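Inactive dihydroorotase-like domain (Chaetomium thermophilum, PDB 5NNL) is an inactive dihydroorotase-like domain with the beta/alpha-barrel fold of the amidohydrolase superfamily. Local coordinates at residues R2-G8 and T281-D287; F15-V20 and V47-I53; N75-A80 and V95-P101; V175-V181 and I212-I218; P244-T248 and V305-V309. All blocks are in the same frame, centred on the assembly; numbering follows the deposited sequence. Where two conformers were deposited one is given.

Contact 1. Residues R2-G8 and T281-D287; sequences RTIQLPG and TVEIELD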
# COMPACT_ATOMS: atom_id res chain seq x y z
N ARG A 2 -19.49 14.79 14.16
CA ARG A 2 -19.17 15.02 12.76
C ARG A 2 -19.22 13.71 11.98
O ARG A 2 -18.63 12.71 12.39
CB ARG A 2 -17.78 15.64 12.63
CG ARG A 2 -17.74 17.15 12.82
CD ARG A 2 -16.36 17.71 12.52
NE ARG A 2 -15.47 17.60 13.67
CZ ARG A 2 -14.18 17.93 13.65
NH1 ARG A 2 -13.45 17.80 14.75
NH2 ARG A 2 -13.61 18.39 12.54
N THR A 3 -19.94 13.72 10.86
CA THR A 3 -20.01 12.60 9.93
C THR A 3 -19.58 13.07 8.55
O THR A 3 -19.95 14.16 8.11
CB THR A 3 -21.43 12.02 9.86
OG1 THR A 3 -21.75 11.39 11.11
CG2 THR A 3 -21.54 10.99 8.75
N ILE A 4 -18.80 12.23 7.86
CA ILE A 4 -18.34 12.52 6.51
C ILE A 4 -18.61 11.30 5.63
O ILE A 4 -18.49 10.16 6.09
CB ILE A 4 -16.85 12.90 6.48
CG1 ILE A 4 -15.98 11.76 7.03
CG2 ILE A 4 -16.63 14.19 7.29
CD1 ILE A 4 -14.48 11.99 6.88
N GLN A 5 -18.97 11.55 4.38
CA GLN A 5 -19.21 10.51 3.40
C GLN A 5 -18.03 10.48 2.43
O GLN A 5 -17.73 11.48 1.78
CB GLN A 5 -20.51 10.74 2.64
CG GLN A 5 -21.75 10.20 3.34
CD GLN A 5 -23.02 10.92 2.91
OE1 GLN A 5 -23.41 10.86 1.74
NE2 GLN A 5 -23.66 11.60 3.84
N LEU A 6 -17.36 9.33 2.35
CA LEU A 6 -16.24 9.15 1.45
C LEU A 6 -16.54 8.05 0.45
O LEU A 6 -17.33 7.14 0.74
CB LEU A 6 -14.96 8.80 2.21
CG LEU A 6 -14.39 9.87 3.14
CD1 LEU A 6 -13.19 9.34 3.90
CD2 LEU A 6 -14.01 11.11 2.35
N PRO A 7 -15.94 8.09 -0.74
CA PRO A 7 -16.01 6.94 -1.63
C PRO A 7 -15.18 5.80 -1.08
O PRO A 7 -14.39 5.96 -0.14
CB PRO A 7 -15.44 7.47 -2.95
CG PRO A 7 -14.49 8.54 -2.52
CD PRO A 7 -15.07 9.15 -1.27
N GLY A 8 -15.36 4.62 -1.67
CA GLY A 8 -14.53 3.49 -1.33
C GLY A 8 -13.06 3.86 -1.44
O GLY A 8 -12.66 4.49 -2.41
N THR A 281 -19.10 2.93 -0.89
CA THR A 281 -19.15 4.13 -0.08
C THR A 281 -18.69 3.83 1.34
O THR A 281 -18.79 2.69 1.81
CB THR A 281 -20.57 4.73 -0.04
OG1 THR A 281 -21.45 3.87 0.69
CG2 THR A 281 -21.12 4.92 -1.46
N VAL A 282 -18.18 4.86 2.01
CA VAL A 282 -17.72 4.78 3.39
C VAL A 282 -18.30 5.95 4.17
O VAL A 282 -18.10 7.11 3.79
CB VAL A 282 -16.18 4.80 3.47
CG1 VAL A 282 -15.72 4.66 4.92
CG2 VAL A 282 -15.58 3.71 2.63
N GLU A 283 -18.99 5.64 5.26
CA GLU A 283 -19.51 6.65 6.17
C GLU A 283 -18.73 6.58 7.47
O GLU A 283 -18.62 5.51 8.08
CB GLU A 283 -21.00 6.45 6.44
CG GLU A 283 -21.63 7.53 7.32
CD GLU A 283 -23.12 7.33 7.54
OE1 GLU A 283 -23.56 6.16 7.56
OE2 GLU A 283 -23.84 8.34 7.70
N ILE A 284 -18.20 7.72 7.91
CA ILE A 284 -17.26 7.79 9.02
C ILE A 284 -17.77 8.78 10.05
O ILE A 284 -18.10 9.93 9.71
CB ILE A 284 -15.85 8.18 8.53
CG1 ILE A 284 -15.26 7.05 7.70
CG2 ILE A 284 -14.93 8.50 9.70
CD1 ILE A 284 -14.42 7.52 6.57
N GLU A 285 -17.83 8.35 11.30
CA GLU A 285 -18.07 9.24 12.44
C GLU A 285 -16.70 9.77 12.85
O GLU A 285 -15.96 9.15 13.61
CB GLU A 285 -18.78 8.49 13.56
CG GLU A 285 -20.22 8.10 13.17
CD GLU A 285 -20.77 6.91 13.93
OE1 GLU A 285 -21.99 6.90 14.21
OE2 GLU A 285 -20.00 5.97 14.24
N LEU A 286 -16.36 10.95 12.32
CA LEU A 286 -15.01 11.48 12.44
C LEU A 286 -14.63 11.78 13.88
O LEU A 286 -13.46 11.69 14.25
CB LEU A 286 -14.89 12.74 11.58
CG LEU A 286 -13.59 13.54 11.66
CD1 LEU A 286 -12.40 12.69 11.27
CD2 LEU A 286 -13.70 14.77 10.78
N ASP A 287 -15.61 12.13 14.72
CA ASP A 287 -15.36 12.56 16.09
C ASP A 287 -15.54 11.46 17.12
O ASP A 287 -15.24 11.68 18.30
CB ASP A 287 -16.28 13.73 16.45
CG ASP A 287 -15.71 15.07 16.07
OD1 ASP A 287 -14.48 15.26 16.20
OD2 ASP A 287 -16.49 15.94 15.64
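Arg2 and Asp287 clasp one end of an antiparallel strand pair and show how a charged clamp can finish a backbone ladder. Arg2 NE donates to Asp287 OD2 over 2.8 Å, reaching the syn side of the carboxylate but lying 31° out of its plane, while Arg2 NH1 adds a weak bond to Asp287 OD1. A bend at chi3 (-83°) turns the guanidinium this way, its plane 54° from the carboxylate, and Leu286 CD2 lies over one guanidinium face.

Beyond the clamp the backbone polar groups pair off. Leu286 N donates to Arg2 O; Ile4 and Ile284 exchange two bonds, as do Leu6 and Val282, where both Leu6 N to Val282 O and Val282 N to Leu6 O measure 2.7 Å. Thr3 and Gln5 sit in non-hydrogen-bonded pairs, and there the CA of Thr3 comes 3.3 Å from Ile284 O. On the other edge of strand 281-285 the donors and acceptors go to strand 305-315, and Thr281 OG1 bonds to Thr314 OG1.

The two faces differ sharply. Thr3, Gln5, Glu283 and Glu285 line one, where Thr3 CG2 rests 3.7 Å from Glu283 CG. Ile4, Leu6, Val282 and Ile284 line the other; Ile284 touches Leu247 of helix 242-251, Ile4 and Leu6 touch helix 257-271, and Leu6 CD1 meets Ile284 CD1 tightly at 3.5 Å. Strand 3-11, first of the parallel barrel strands, thereby adjoins the antiparallel strands near the C-terminus. Paired N-H and C=O groups thus fix the register over an apolar packed face, and the salt bridge at the surface end probably steadies the start of the chain.

Contact 2. Residues F15-V20 and V47-I53; sequences FVPGLV and VSKDGSI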
# COMPACT_ATOMS: atom_id res chain seq x y z
N PHE A 15 -0.22 -6.08 2.25
CA PHE A 15 0.71 -7.19 2.44
C PHE A 15 -0.06 -8.47 2.74
O PHE A 15 -0.95 -8.49 3.59
CB PHE A 15 1.68 -6.87 3.57
CG PHE A 15 2.76 -7.90 3.74
CD1 PHE A 15 3.76 -8.06 2.79
CD2 PHE A 15 2.78 -8.71 4.87
CE1 PHE A 15 4.75 -9.00 2.96
CE2 PHE A 15 3.77 -9.65 5.04
CZ PHE A 15 4.76 -9.80 4.09
N VAL A 16 0.29 -9.54 2.03
CA VAL A 16 -0.38 -10.83 2.19
C VAL A 16 0.69 -11.89 2.46
O VAL A 16 1.33 -12.37 1.51
CB VAL A 16 -1.22 -11.18 0.95
CG1 VAL A 16 -1.92 -12.53 1.13
CG2 VAL A 16 -2.25 -10.08 0.68
N PRO A 17 0.91 -12.27 3.72
CA PRO A 17 1.96 -13.26 4.02
C PRO A 17 1.91 -14.52 3.17
O PRO A 17 2.92 -14.88 2.56
CB PRO A 17 1.72 -13.56 5.51
CG PRO A 17 1.15 -12.30 6.05
CD PRO A 17 0.33 -11.69 4.94
N GLY A 18 0.77 -15.20 3.11
CA GLY A 18 0.66 -16.43 2.36
C GLY A 18 0.12 -16.23 0.96
O GLY A 18 -0.65 -17.05 0.45
N LEU A 19 0.53 -15.14 0.31
CA LEU A 19 0.05 -14.84 -1.03
C LEU A 19 0.34 -15.98 -2.00
O LEU A 19 -0.53 -16.37 -2.79
CB LEU A 19 0.69 -13.54 -1.54
CG LEU A 19 0.30 -13.11 -2.95
CD1 LEU A 19 -1.18 -12.82 -3.04
CD2 LEU A 19 1.12 -11.91 -3.38
N VAL A 20 1.55 -16.52 -1.96
CA VAL A 20 1.98 -17.56 -2.89
C VAL A 20 2.03 -18.93 -2.21
O VAL A 20 2.65 -19.85 -2.72
CB VAL A 20 3.33 -17.20 -3.53
CG1 VAL A 20 3.16 -16.04 -4.50
CG2 VAL A 20 4.38 -16.88 -2.47
N VAL A 47 5.50 -9.12 -3.07
CA VAL A 47 6.47 -9.75 -2.18
C VAL A 47 5.74 -10.09 -0.88
O VAL A 47 5.20 -9.20 -0.21
CB VAL A 47 7.68 -8.84 -1.92
CG1 VAL A 47 8.60 -9.42 -0.86
CG2 VAL A 47 8.45 -8.60 -3.23
N SER A 48 5.74 -11.37 -0.52
CA SER A 48 5.05 -11.85 0.66
C SER A 48 6.07 -12.35 1.70
O SER A 48 7.26 -12.00 1.63
CB SER A 48 4.02 -12.91 0.24
OG SER A 48 4.61 -13.92 -0.56
N LYS A 49 5.61 -13.17 2.65
CA LYS A 49 6.44 -13.55 3.79
C LYS A 49 7.73 -14.24 3.33
O LYS A 49 8.84 -13.72 3.54
CB LYS A 49 5.65 -14.45 4.73
CG LYS A 49 6.48 -15.14 5.82
CD LYS A 49 5.86 -14.97 7.19
CE LYS A 49 6.35 -16.02 8.20
NZ LYS A 49 7.45 -15.51 9.07
N ASP A 50 7.61 -15.41 2.72
CA ASP A 50 8.75 -16.20 2.28
C ASP A 50 8.61 -16.57 0.81
O ASP A 50 8.93 -17.68 0.39
CB ASP A 50 8.92 -17.45 3.14
CG ASP A 50 9.54 -17.15 4.50
OD1 ASP A 50 10.60 -16.50 4.54
OD2 ASP A 50 8.95 -17.56 5.52
N GLY A 51 8.13 -15.63 0.01
CA GLY A 51 7.96 -15.86 -1.41
C GLY A 51 7.58 -14.58 -2.11
O GLY A 51 7.57 -13.50 -1.51
N SER A 52 7.26 -14.70 -3.39
CA SER A 52 6.88 -13.54 -4.18
C SER A 52 6.25 -13.99 -5.49
O SER A 52 6.48 -15.11 -5.95
CB SER A 52 8.09 -12.65 -4.47
OG SER A 52 9.01 -13.32 -5.31
N ILE A 53 5.45 -13.10 -6.07
CA ILE A 53 5.00 -13.26 -7.45
C ILE A 53 6.15 -12.82 -8.34
O ILE A 53 6.38 -11.62 -8.54
CB ILE A 53 3.72 -12.48 -7.73
CG1 ILE A 53 2.57 -13.01 -6.86
CG2 ILE A 53 3.35 -12.56 -9.22
CD1 ILE A 53 1.25 -12.28 -7.04
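Pro17 and Lys49 bring together two loops that follow the first and second strands of a beta/alpha barrel, leading to helices 26-37 and 56-64. The earlier loop is folded by a type I beta turn from Val16 to Leu19, closed by the bond from Leu19 N to Val16 O.

Polar contacts first: Lys49 N donates to Pro17 O over 3.2 Å, in the carbonyl plane and on a lone pair, with a C=O...N angle of 121°. Within its own loop Ser48 is anchored to Gly51 O by its backbone N and, weakly, by OG. Ser48 CB lies close to two carbonyls of the turn, 3.0 Å from Val16 O and 3.2 Å from Pro17 O.

The aromatic contact is edge-on. Phe15, its CG anti to the backbone N (chi1 -175°), reaches out so that the rim of its ring meets a carbonyl, with CE1 3.2 Å from Val47 O; Tyr223 meets the same ring with its plane at about 45°.

Apolar contacts gather round Ile53, which also rests on Leu76 and Ile78 of strand 73-79. Leu19 meets Ile53 at about a right angle, CD2 to CD1 at 3.7 Å, and Val20 CG1 lies 3.9 Å from Ile53 CG1. The other branch, Val20 CG2, approaches Ser48 OG to 3.5 Å.

Contact 3. Residues N75-A80 and V95-P101; sequences NLSITA and VGSLFIP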
# COMPACT_ATOMS: atom_id res chain seq x y z
N ASN A 75 -6.05 -5.84 -7.33
CA ASN A 75 -5.13 -6.03 -8.44
C ASN A 75 -3.93 -6.81 -7.92
O ASN A 75 -3.48 -6.58 -6.80
CB ASN A 75 -4.66 -4.68 -9.01
CG ASN A 75 -5.24 -4.39 -10.38
OD1 ASN A 75 -5.30 -5.27 -11.25
ND2 ASN A 75 -5.66 -3.15 -10.59
N LEU A 76 -3.44 -7.73 -8.73
CA LEU A 76 -2.16 -8.36 -8.43
C LEU A 76 -1.03 -7.53 -9.04
O LEU A 76 -1.25 -6.60 -9.81
CB LEU A 76 -2.12 -9.80 -8.95
CG LEU A 76 -2.96 -10.83 -8.19
CD1 LEU A 76 -2.90 -12.18 -8.89
CD2 LEU A 76 -2.50 -10.96 -6.75
N SER A 77 0.19 -7.88 -8.65
CA SER A 77 1.38 -7.23 -9.16
C SER A 77 2.47 -8.29 -9.25
O SER A 77 2.29 -9.42 -8.79
CB SER A 77 1.80 -6.06 -8.25
OG SER A 77 2.88 -5.32 -8.80
N ILE A 78 3.59 -7.93 -9.86
CA ILE A 78 4.67 -8.88 -10.10
C ILE A 78 6.01 -8.23 -9.79
O ILE A 78 6.23 -7.05 -10.09
CB ILE A 78 4.64 -9.42 -11.54
CG1 ILE A 78 5.69 -10.50 -11.72
CG2 ILE A 78 4.82 -8.28 -12.55
CD1 ILE A 78 5.28 -11.57 -12.73
N THR A 79 6.92 -9.01 -9.21
CA THR A 79 8.23 -8.54 -8.79
C THR A 79 9.26 -8.72 -9.89
O THR A 79 9.31 -9.77 -10.55
CB THR A 79 8.70 -9.31 -7.55
OG1 THR A 79 7.60 -9.48 -6.65
CG2 THR A 79 9.82 -8.58 -6.85
N ALA A 80 10.10 -7.71 -10.07
CA ALA A 80 11.21 -7.81 -11.00
C ALA A 80 12.39 -8.52 -10.35
O ALA A 80 12.61 -8.43 -9.14
CB ALA A 80 11.64 -6.41 -11.47
N VAL A 95 -1.70 -8.50 -14.44
CA VAL A 95 -1.36 -7.74 -13.25
C VAL A 95 -1.56 -6.26 -13.55
O VAL A 95 -1.75 -5.86 -14.70
CB VAL A 95 0.08 -8.01 -12.76
CG1 VAL A 95 0.21 -9.44 -12.26
CG2 VAL A 95 1.09 -7.74 -13.87
N GLY A 96 -1.53 -5.45 -12.50
CA GLY A 96 -1.79 -4.03 -12.64
C GLY A 96 -0.56 -3.16 -12.46
O GLY A 96 -0.65 -1.93 -12.58
N SER A 97 0.59 -3.76 -12.18
CA SER A 97 1.79 -2.97 -11.89
C SER A 97 3.01 -3.88 -11.82
O SER A 97 2.90 -5.08 -11.54
CB SER A 97 1.64 -2.22 -10.57
OG SER A 97 1.63 -3.13 -9.49
N LEU A 98 4.17 -3.27 -12.03
CA LEU A 98 5.45 -3.95 -11.87
C LEU A 98 6.18 -3.37 -10.66
O LEU A 98 6.37 -2.16 -10.56
CB LEU A 98 6.32 -3.79 -13.12
CG LEU A 98 7.77 -4.26 -13.00
CD1 LEU A 98 7.81 -5.75 -12.68
CD2 LEU A 98 8.55 -3.97 -14.27
N PHE A 99 6.59 -4.25 -9.75
CA PHE A 99 7.35 -3.86 -8.57
C PHE A 99 8.83 -4.18 -8.78
O PHE A 99 9.19 -5.33 -9.07
CB PHE A 99 6.83 -4.58 -7.33
CG PHE A 99 7.56 -4.23 -6.07
CD1 PHE A 99 7.59 -2.92 -5.61
CD2 PHE A 99 8.23 -5.20 -5.34
CE1 PHE A 99 8.26 -2.59 -4.44
CE2 PHE A 99 8.91 -4.88 -4.18
CZ PHE A 99 8.92 -3.57 -3.73
N ILE A 100 9.68 -3.18 -8.63
CA ILE A 100 11.12 -3.32 -8.82
C ILE A 100 11.81 -3.04 -7.50
O ILE A 100 12.07 -1.88 -7.15
CB ILE A 100 11.64 -2.37 -9.92
CG1 ILE A 100 10.89 -2.62 -11.23
CG2 ILE A 100 13.14 -2.58 -10.11
CD1 ILE A 100 11.32 -1.72 -12.37
N PRO A 101 12.14 -4.07 -6.73
CA PRO A 101 13.05 -3.89 -5.60
C PRO A 101 14.48 -4.14 -6.04
O PRO A 101 14.76 -4.92 -6.95
CB PRO A 101 12.57 -4.97 -4.62
CG PRO A 101 12.15 -6.11 -5.53
CD PRO A 101 11.68 -5.47 -6.84
O HOH W 1 -0.90 -3.75 -9.47
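Leu98 lays its CD1 methyl over the neighbouring strand, 3.3 Å from Ile78 O and 3.9 Å from Ile78 CG2. With CG anti to the backbone N (chi1 171°), the side chain leans back across the strand pair and also touches Ala80 CB. Val95 CG2 meets the same Ile78 CG2 methyl, and helix 85-89 packs Ile88 onto both Ile78 and Leu98.

Near the start of the paired strands the contact turns polar at Ser77 and Ser97. Ser77 OG donates to Ser97 O, arriving from above the carbonyl plane, 71° out of it. The two hydroxyls, Ser77 OG and Ser97 OG, stand only 2.6 Å apart, and Arg43 adds a bond to Ser97 OG and a weak one to Ser77 OG, so that both buried hydroxyls have partners. A water joins the cluster, donating to Leu76 O and lying 2.6 Å from Ser97 OG.

These segments belong to a beta-alpha-beta unit, strand 73-79, helix 85-89 and strand 98-100, which supplies two neighbouring parallel strands of the barrel. Their backbones are stitched by Gly96 N to Leu76 O, by Phe99 N to Ile78 O at 2.8 Å with an angle of 172° at the hydrogen, and by Ala80 N to Phe99 O at 2.7 Å.

Toward the C-terminal ends of the strands, Thr79 CG2 packs against CD and CG of Pro101, 3.6 Å from each, the two side chains crossing at about a right angle. Thr79 OG1 turns instead to Ile53 O, and Phe99 CD2 lies 4.0 Å from Thr79 CG2.

Contact 4. Residues V175-V181 and I212-I218; sequences VTCDVCV and IIDVFSI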
# COMPACT_ATOMS: atom_id res chain seq x y z
N VAL A 175 7.32 11.50 -11.51
CA VAL A 175 7.48 10.68 -10.31
C VAL A 175 6.36 11.00 -9.33
O VAL A 175 5.97 12.16 -9.16
CB VAL A 175 8.86 10.88 -9.66
CG1 VAL A 175 9.11 12.32 -9.33
CG2 VAL A 175 9.01 10.01 -8.41
N THR A 176 5.84 9.96 -8.69
CA THR A 176 4.93 10.08 -7.56
C THR A 176 5.46 9.18 -6.44
O THR A 176 6.36 8.37 -6.65
CB THR A 176 3.49 9.69 -7.93
OG1 THR A 176 3.45 8.31 -8.31
CG2 THR A 176 2.98 10.55 -9.08
N CYS A 177 4.90 9.34 -5.24
CA CYS A 177 5.39 8.55 -4.12
C CYS A 177 4.32 8.39 -3.06
O CYS A 177 3.32 9.12 -3.03
CB CYS A 177 6.63 9.19 -3.48
SG CYS A 177 6.32 10.79 -2.70
N ASP A 178 4.54 7.42 -2.18
CA ASP A 178 3.70 7.24 -1.00
C ASP A 178 4.57 7.05 0.23
O ASP A 178 5.77 6.78 0.14
CB ASP A 178 2.75 6.03 -1.14
CG ASP A 178 3.47 4.69 -1.13
OD1 ASP A 178 3.61 4.09 -2.22
OD2 ASP A 178 3.87 4.24 -0.04
N VAL A 179 3.95 7.22 1.39
CA VAL A 179 4.52 6.83 2.67
C VAL A 179 3.53 5.90 3.35
O VAL A 179 2.32 6.04 3.19
CB VAL A 179 4.85 8.04 3.58
CG1 VAL A 179 5.65 9.08 2.83
CG2 VAL A 179 3.59 8.66 4.15
N CYS A 180 4.06 4.95 4.10
CA CYS A 180 3.22 4.12 4.94
C CYS A 180 2.70 4.95 6.11
O CYS A 180 3.43 5.76 6.69
CB CYS A 180 3.99 2.92 5.47
SG CYS A 180 4.80 1.94 4.19
N VAL A 181 1.43 4.74 6.46
CA VAL A 181 0.80 5.57 7.49
C VAL A 181 1.56 5.48 8.80
O VAL A 181 1.76 6.49 9.49
CB VAL A 181 -0.68 5.16 7.67
CG1 VAL A 181 -1.30 5.87 8.88
CG2 VAL A 181 -1.47 5.48 6.40
N ILE A 212 4.23 16.96 -1.41
CA ILE A 212 5.02 16.11 -2.30
C ILE A 212 4.53 14.67 -2.25
O ILE A 212 4.70 13.92 -3.22
CB ILE A 212 6.51 16.21 -1.93
CG1 ILE A 212 6.99 17.66 -2.02
CG2 ILE A 212 7.37 15.27 -2.79
CD1 ILE A 212 6.62 18.38 -3.31
N ILE A 213 3.95 14.25 -1.13
CA ILE A 213 3.50 12.88 -0.98
C ILE A 213 2.13 12.76 -1.64
O ILE A 213 1.17 13.43 -1.24
CB ILE A 213 3.44 12.49 0.51
CG1 ILE A 213 4.80 12.77 1.17
CG2 ILE A 213 3.08 11.02 0.65
CD1 ILE A 213 4.80 12.63 2.67
N ASP A 214 2.04 11.91 -2.66
CA ASP A 214 0.82 11.76 -3.44
C ASP A 214 -0.16 10.77 -2.83
O ASP A 214 -1.37 10.95 -2.97
CB ASP A 214 1.17 11.33 -4.87
CG ASP A 214 2.10 12.30 -5.56
OD1 ASP A 214 1.66 13.42 -5.90
OD2 ASP A 214 3.29 11.96 -5.73
N VAL A 215 0.34 9.75 -2.12
CA VAL A 215 -0.47 8.62 -1.70
C VAL A 215 -0.07 8.18 -0.30
O VAL A 215 1.11 8.23 0.08
CB VAL A 215 -0.32 7.44 -2.69
CG1 VAL A 215 -1.08 6.20 -2.19
CG2 VAL A 215 -0.79 7.84 -4.07
N PHE A 216 -1.06 7.73 0.47
CA PHE A 216 -0.83 6.98 1.69
C PHE A 216 -1.05 5.50 1.41
O PHE A 216 -2.01 5.13 0.72
CB PHE A 216 -1.76 7.42 2.82
CG PHE A 216 -1.41 8.75 3.43
CD1 PHE A 216 -0.09 9.11 3.68
CD2 PHE A 216 -2.41 9.64 3.78
CE1 PHE A 216 0.21 10.33 4.25
CE2 PHE A 216 -2.11 10.86 4.36
CZ PHE A 216 -0.80 11.20 4.59
N SER A 217 -0.18 4.66 1.94
CA SER A 217 -0.36 3.22 1.86
C SER A 217 -0.27 2.63 3.26
O SER A 217 0.18 3.29 4.21
CB SER A 217 0.70 2.56 0.96
OG SER A 217 1.98 2.61 1.55
N ILE A 218 -0.73 1.40 3.40
CA ILE A 218 -0.52 0.65 4.62
C ILE A 218 0.83 -0.05 4.59
O ILE A 218 1.65 0.12 5.50
CB ILE A 218 -1.68 -0.35 4.83
CG1 ILE A 218 -2.99 0.45 4.93
CG2 ILE A 218 -1.42 -1.22 6.06
CD1 ILE A 218 -4.16 -0.33 5.42
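Val179 stands beside Phe216, both pointing the same way, and touches the ring at its edge: Val179 CG2 lies in the ring plane, 3.7 Å from Phe216 CD1. Its second branch faces Ile213, with CG1 3.7 Å from Ile213 CD1 and the two side chains at about a right angle. Val181, just past the strand, also crosses Phe216 at about a right angle, its CG2 near Phe216 CB, while Leu264 and Leu246 touch Phe216 from two helices.

The other face is mixed, with Asp178 and Ser217 beside Val215 and Cys180. Ser217 OG donates to Asp178 OD2 over 3.0 Å, approaching from above the carboxylate, 62° out of its plane. Ala155 N bonds to the same oxygen, and His152 NE2 and Ser154 OG bind OD1. Strands 175-180 and 215-217 are the seventh and eighth parallel strands of the beta/alpha barrel. Their backbones meet through Ser217 N to Val179 O at 3.1 Å and Val181 N to Ser217 O.

Just before strand 215-217, Asp214 crosses Thr176 at about a right angle, Asp214 OD2 3.2 Å from Thr176 CB. The same OD2 takes Cys177 N on its anti lone pair and forms a salt bridge to Lys169.

Contact 5. Residues P244-T248 and V305-V309; sequences PLLLT and VLKGV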
# COMPACT_ATOMS: atom_id res chain seq x y z
N PRO A 244 -7.93 5.69 11.11
CA PRO A 244 -8.14 6.43 12.36
C PRO A 244 -6.94 7.26 12.78
O PRO A 244 -7.11 8.39 13.26
CB PRO A 244 -8.45 5.32 13.37
CG PRO A 244 -8.98 4.21 12.57
CD PRO A 244 -8.29 4.27 11.24
N LEU A 245 -5.72 6.73 12.62
CA LEU A 245 -4.53 7.53 12.88
C LEU A 245 -4.56 8.82 12.07
O LEU A 245 -4.24 9.90 12.59
CB LEU A 245 -3.27 6.72 12.55
CG LEU A 245 -2.85 5.64 13.54
CD1 LEU A 245 -1.81 4.72 12.92
CD2 LEU A 245 -2.32 6.26 14.82
N LEU A 246 -4.95 8.73 10.80
CA LEU A 246 -5.04 9.92 9.96
C LEU A 246 -6.17 10.83 10.41
O LEU A 246 -6.00 12.05 10.49
CB LEU A 246 -5.24 9.51 8.50
CG LEU A 246 -4.10 8.73 7.86
CD1 LEU A 246 -4.56 8.11 6.55
CD2 LEU A 246 -2.89 9.62 7.64
N LEU A 247 -7.33 10.25 10.70
CA LEU A 247 -8.47 11.06 11.12
C LEU A 247 -8.23 11.69 12.48
O LEU A 247 -8.74 12.78 12.76
CB LEU A 247 -9.74 10.22 11.11
CG LEU A 247 -10.10 9.62 9.75
CD1 LEU A 247 -11.35 8.78 9.86
CD2 LEU A 247 -10.28 10.70 8.69
N THR A 248 -7.48 11.02 13.35
CA THR A 248 -7.07 11.64 14.60
C THR A 248 -6.22 12.87 14.34
O THR A 248 -6.34 13.89 15.03
CB THR A 248 -6.32 10.63 15.47
OG1 THR A 248 -7.16 9.48 15.69
CG2 THR A 248 -5.93 11.23 16.82
N VAL A 305 -6.46 5.72 22.49
CA VAL A 305 -7.77 6.17 22.04
C VAL A 305 -7.58 7.03 20.79
O VAL A 305 -6.87 8.04 20.82
CB VAL A 305 -8.50 6.96 23.13
CG1 VAL A 305 -9.81 7.53 22.60
CG2 VAL A 305 -8.76 6.05 24.32
N LEU A 306 -8.21 6.62 19.70
CA LEU A 306 -8.19 7.36 18.45
C LEU A 306 -9.60 7.83 18.12
O LEU A 306 -10.57 7.48 18.79
CB LEU A 306 -7.62 6.49 17.31
CG LEU A 306 -6.23 5.90 17.56
CD1 LEU A 306 -5.86 4.92 16.45
CD2 LEU A 306 -5.19 7.00 17.68
N LYS A 307 -9.70 8.64 17.07
CA LYS A 307 -10.99 9.09 16.55
C LYS A 307 -11.17 8.64 15.11
O LYS A 307 -10.20 8.53 14.35
CB LYS A 307 -11.12 10.61 16.65
CG LYS A 307 -10.98 11.13 18.07
CD LYS A 307 -11.91 12.29 18.36
CE LYS A 307 -11.77 12.74 19.81
NZ LYS A 307 -12.80 13.73 20.23
N GLY A 308 -12.42 8.37 14.74
CA GLY A 308 -12.73 7.93 13.40
C GLY A 308 -13.25 6.51 13.36
O GLY A 308 -12.47 5.56 13.24
N VAL A 309 -14.57 6.36 13.46
CA VAL A 309 -15.22 5.05 13.41
C VAL A 309 -15.84 4.88 12.03
O VAL A 309 -16.50 5.79 11.52
CB VAL A 309 -16.27 4.92 14.52
CG1 VAL A 309 -17.16 3.69 14.30
CG2 VAL A 309 -15.59 4.82 15.88
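Thr248 OG1 takes part in two hydrogen bonds: it donates to Pro244 O over 2.7 Å within its own helix and accepts from Lys307 N over 3.0 Å across the contact. The second bond is almost straight, 177° at the hydrogen. This is a helix laid nearly perpendicular across a strand, the axes of 244-248 and 305-309 crossing at 99° and passing 6.4 Å apart at closest approach; it joins helix 242-251, which follows the barrel strands in the chain, to the antiparallel strands near the C-terminus.

The first torsion of Thr248 sets OG1 anti to the carbonyl carbon and beside the backbone N, within bonding distance of Pro244 O. That oxygen accepts twice, from Thr248 N and from the hydroxyl, which comes in 42° out of the carbonyl plane. A helical threonine can in this way tie back to its own helix and still accept an N-H from a strand.

Leu306 supplies the apolar half: its CD1 meets Pro244 CB at 4.0 Å and its CD2 meets Leu245 CD2 at 4.1 Å. Phe301 and residues of helix 181-185 also touch Leu245. Separately, Leu306 CB lies 3.4 Å from Thr248 OG1, the two side chains crossing at about a right angle.

Further along the strand the helix comes up against Gly308, whose positive phi suits glycine. There Leu247 rests its CD1 methyl 3.9 Å from Gly308 CA.

How the contacts relate
Taken together, the five contacts show how chemistry follows position in a barrel fold. Contacts 3 and 4, both buried, join parallel barrel strands, and each combines an apolar face with a mixed one bearing buried polar groups. Contact 2, partly buried, relies on loop packing and a single interloop backbone bond; it touches contact 3 through Ile53 O and Thr79 N. Contact 1, also partly buried, is a regular antiparallel ladder ending in a salt bridge. Contact 5 is buried but shares its neighbourhood: strands 281-291 and 305-315 are adjacent, and Leu247 packs on Ile284. Helix 242-251 also reaches contact 4 through Leu246, whereas contacts 1 and 3 lie on opposite sides of the chain's centre.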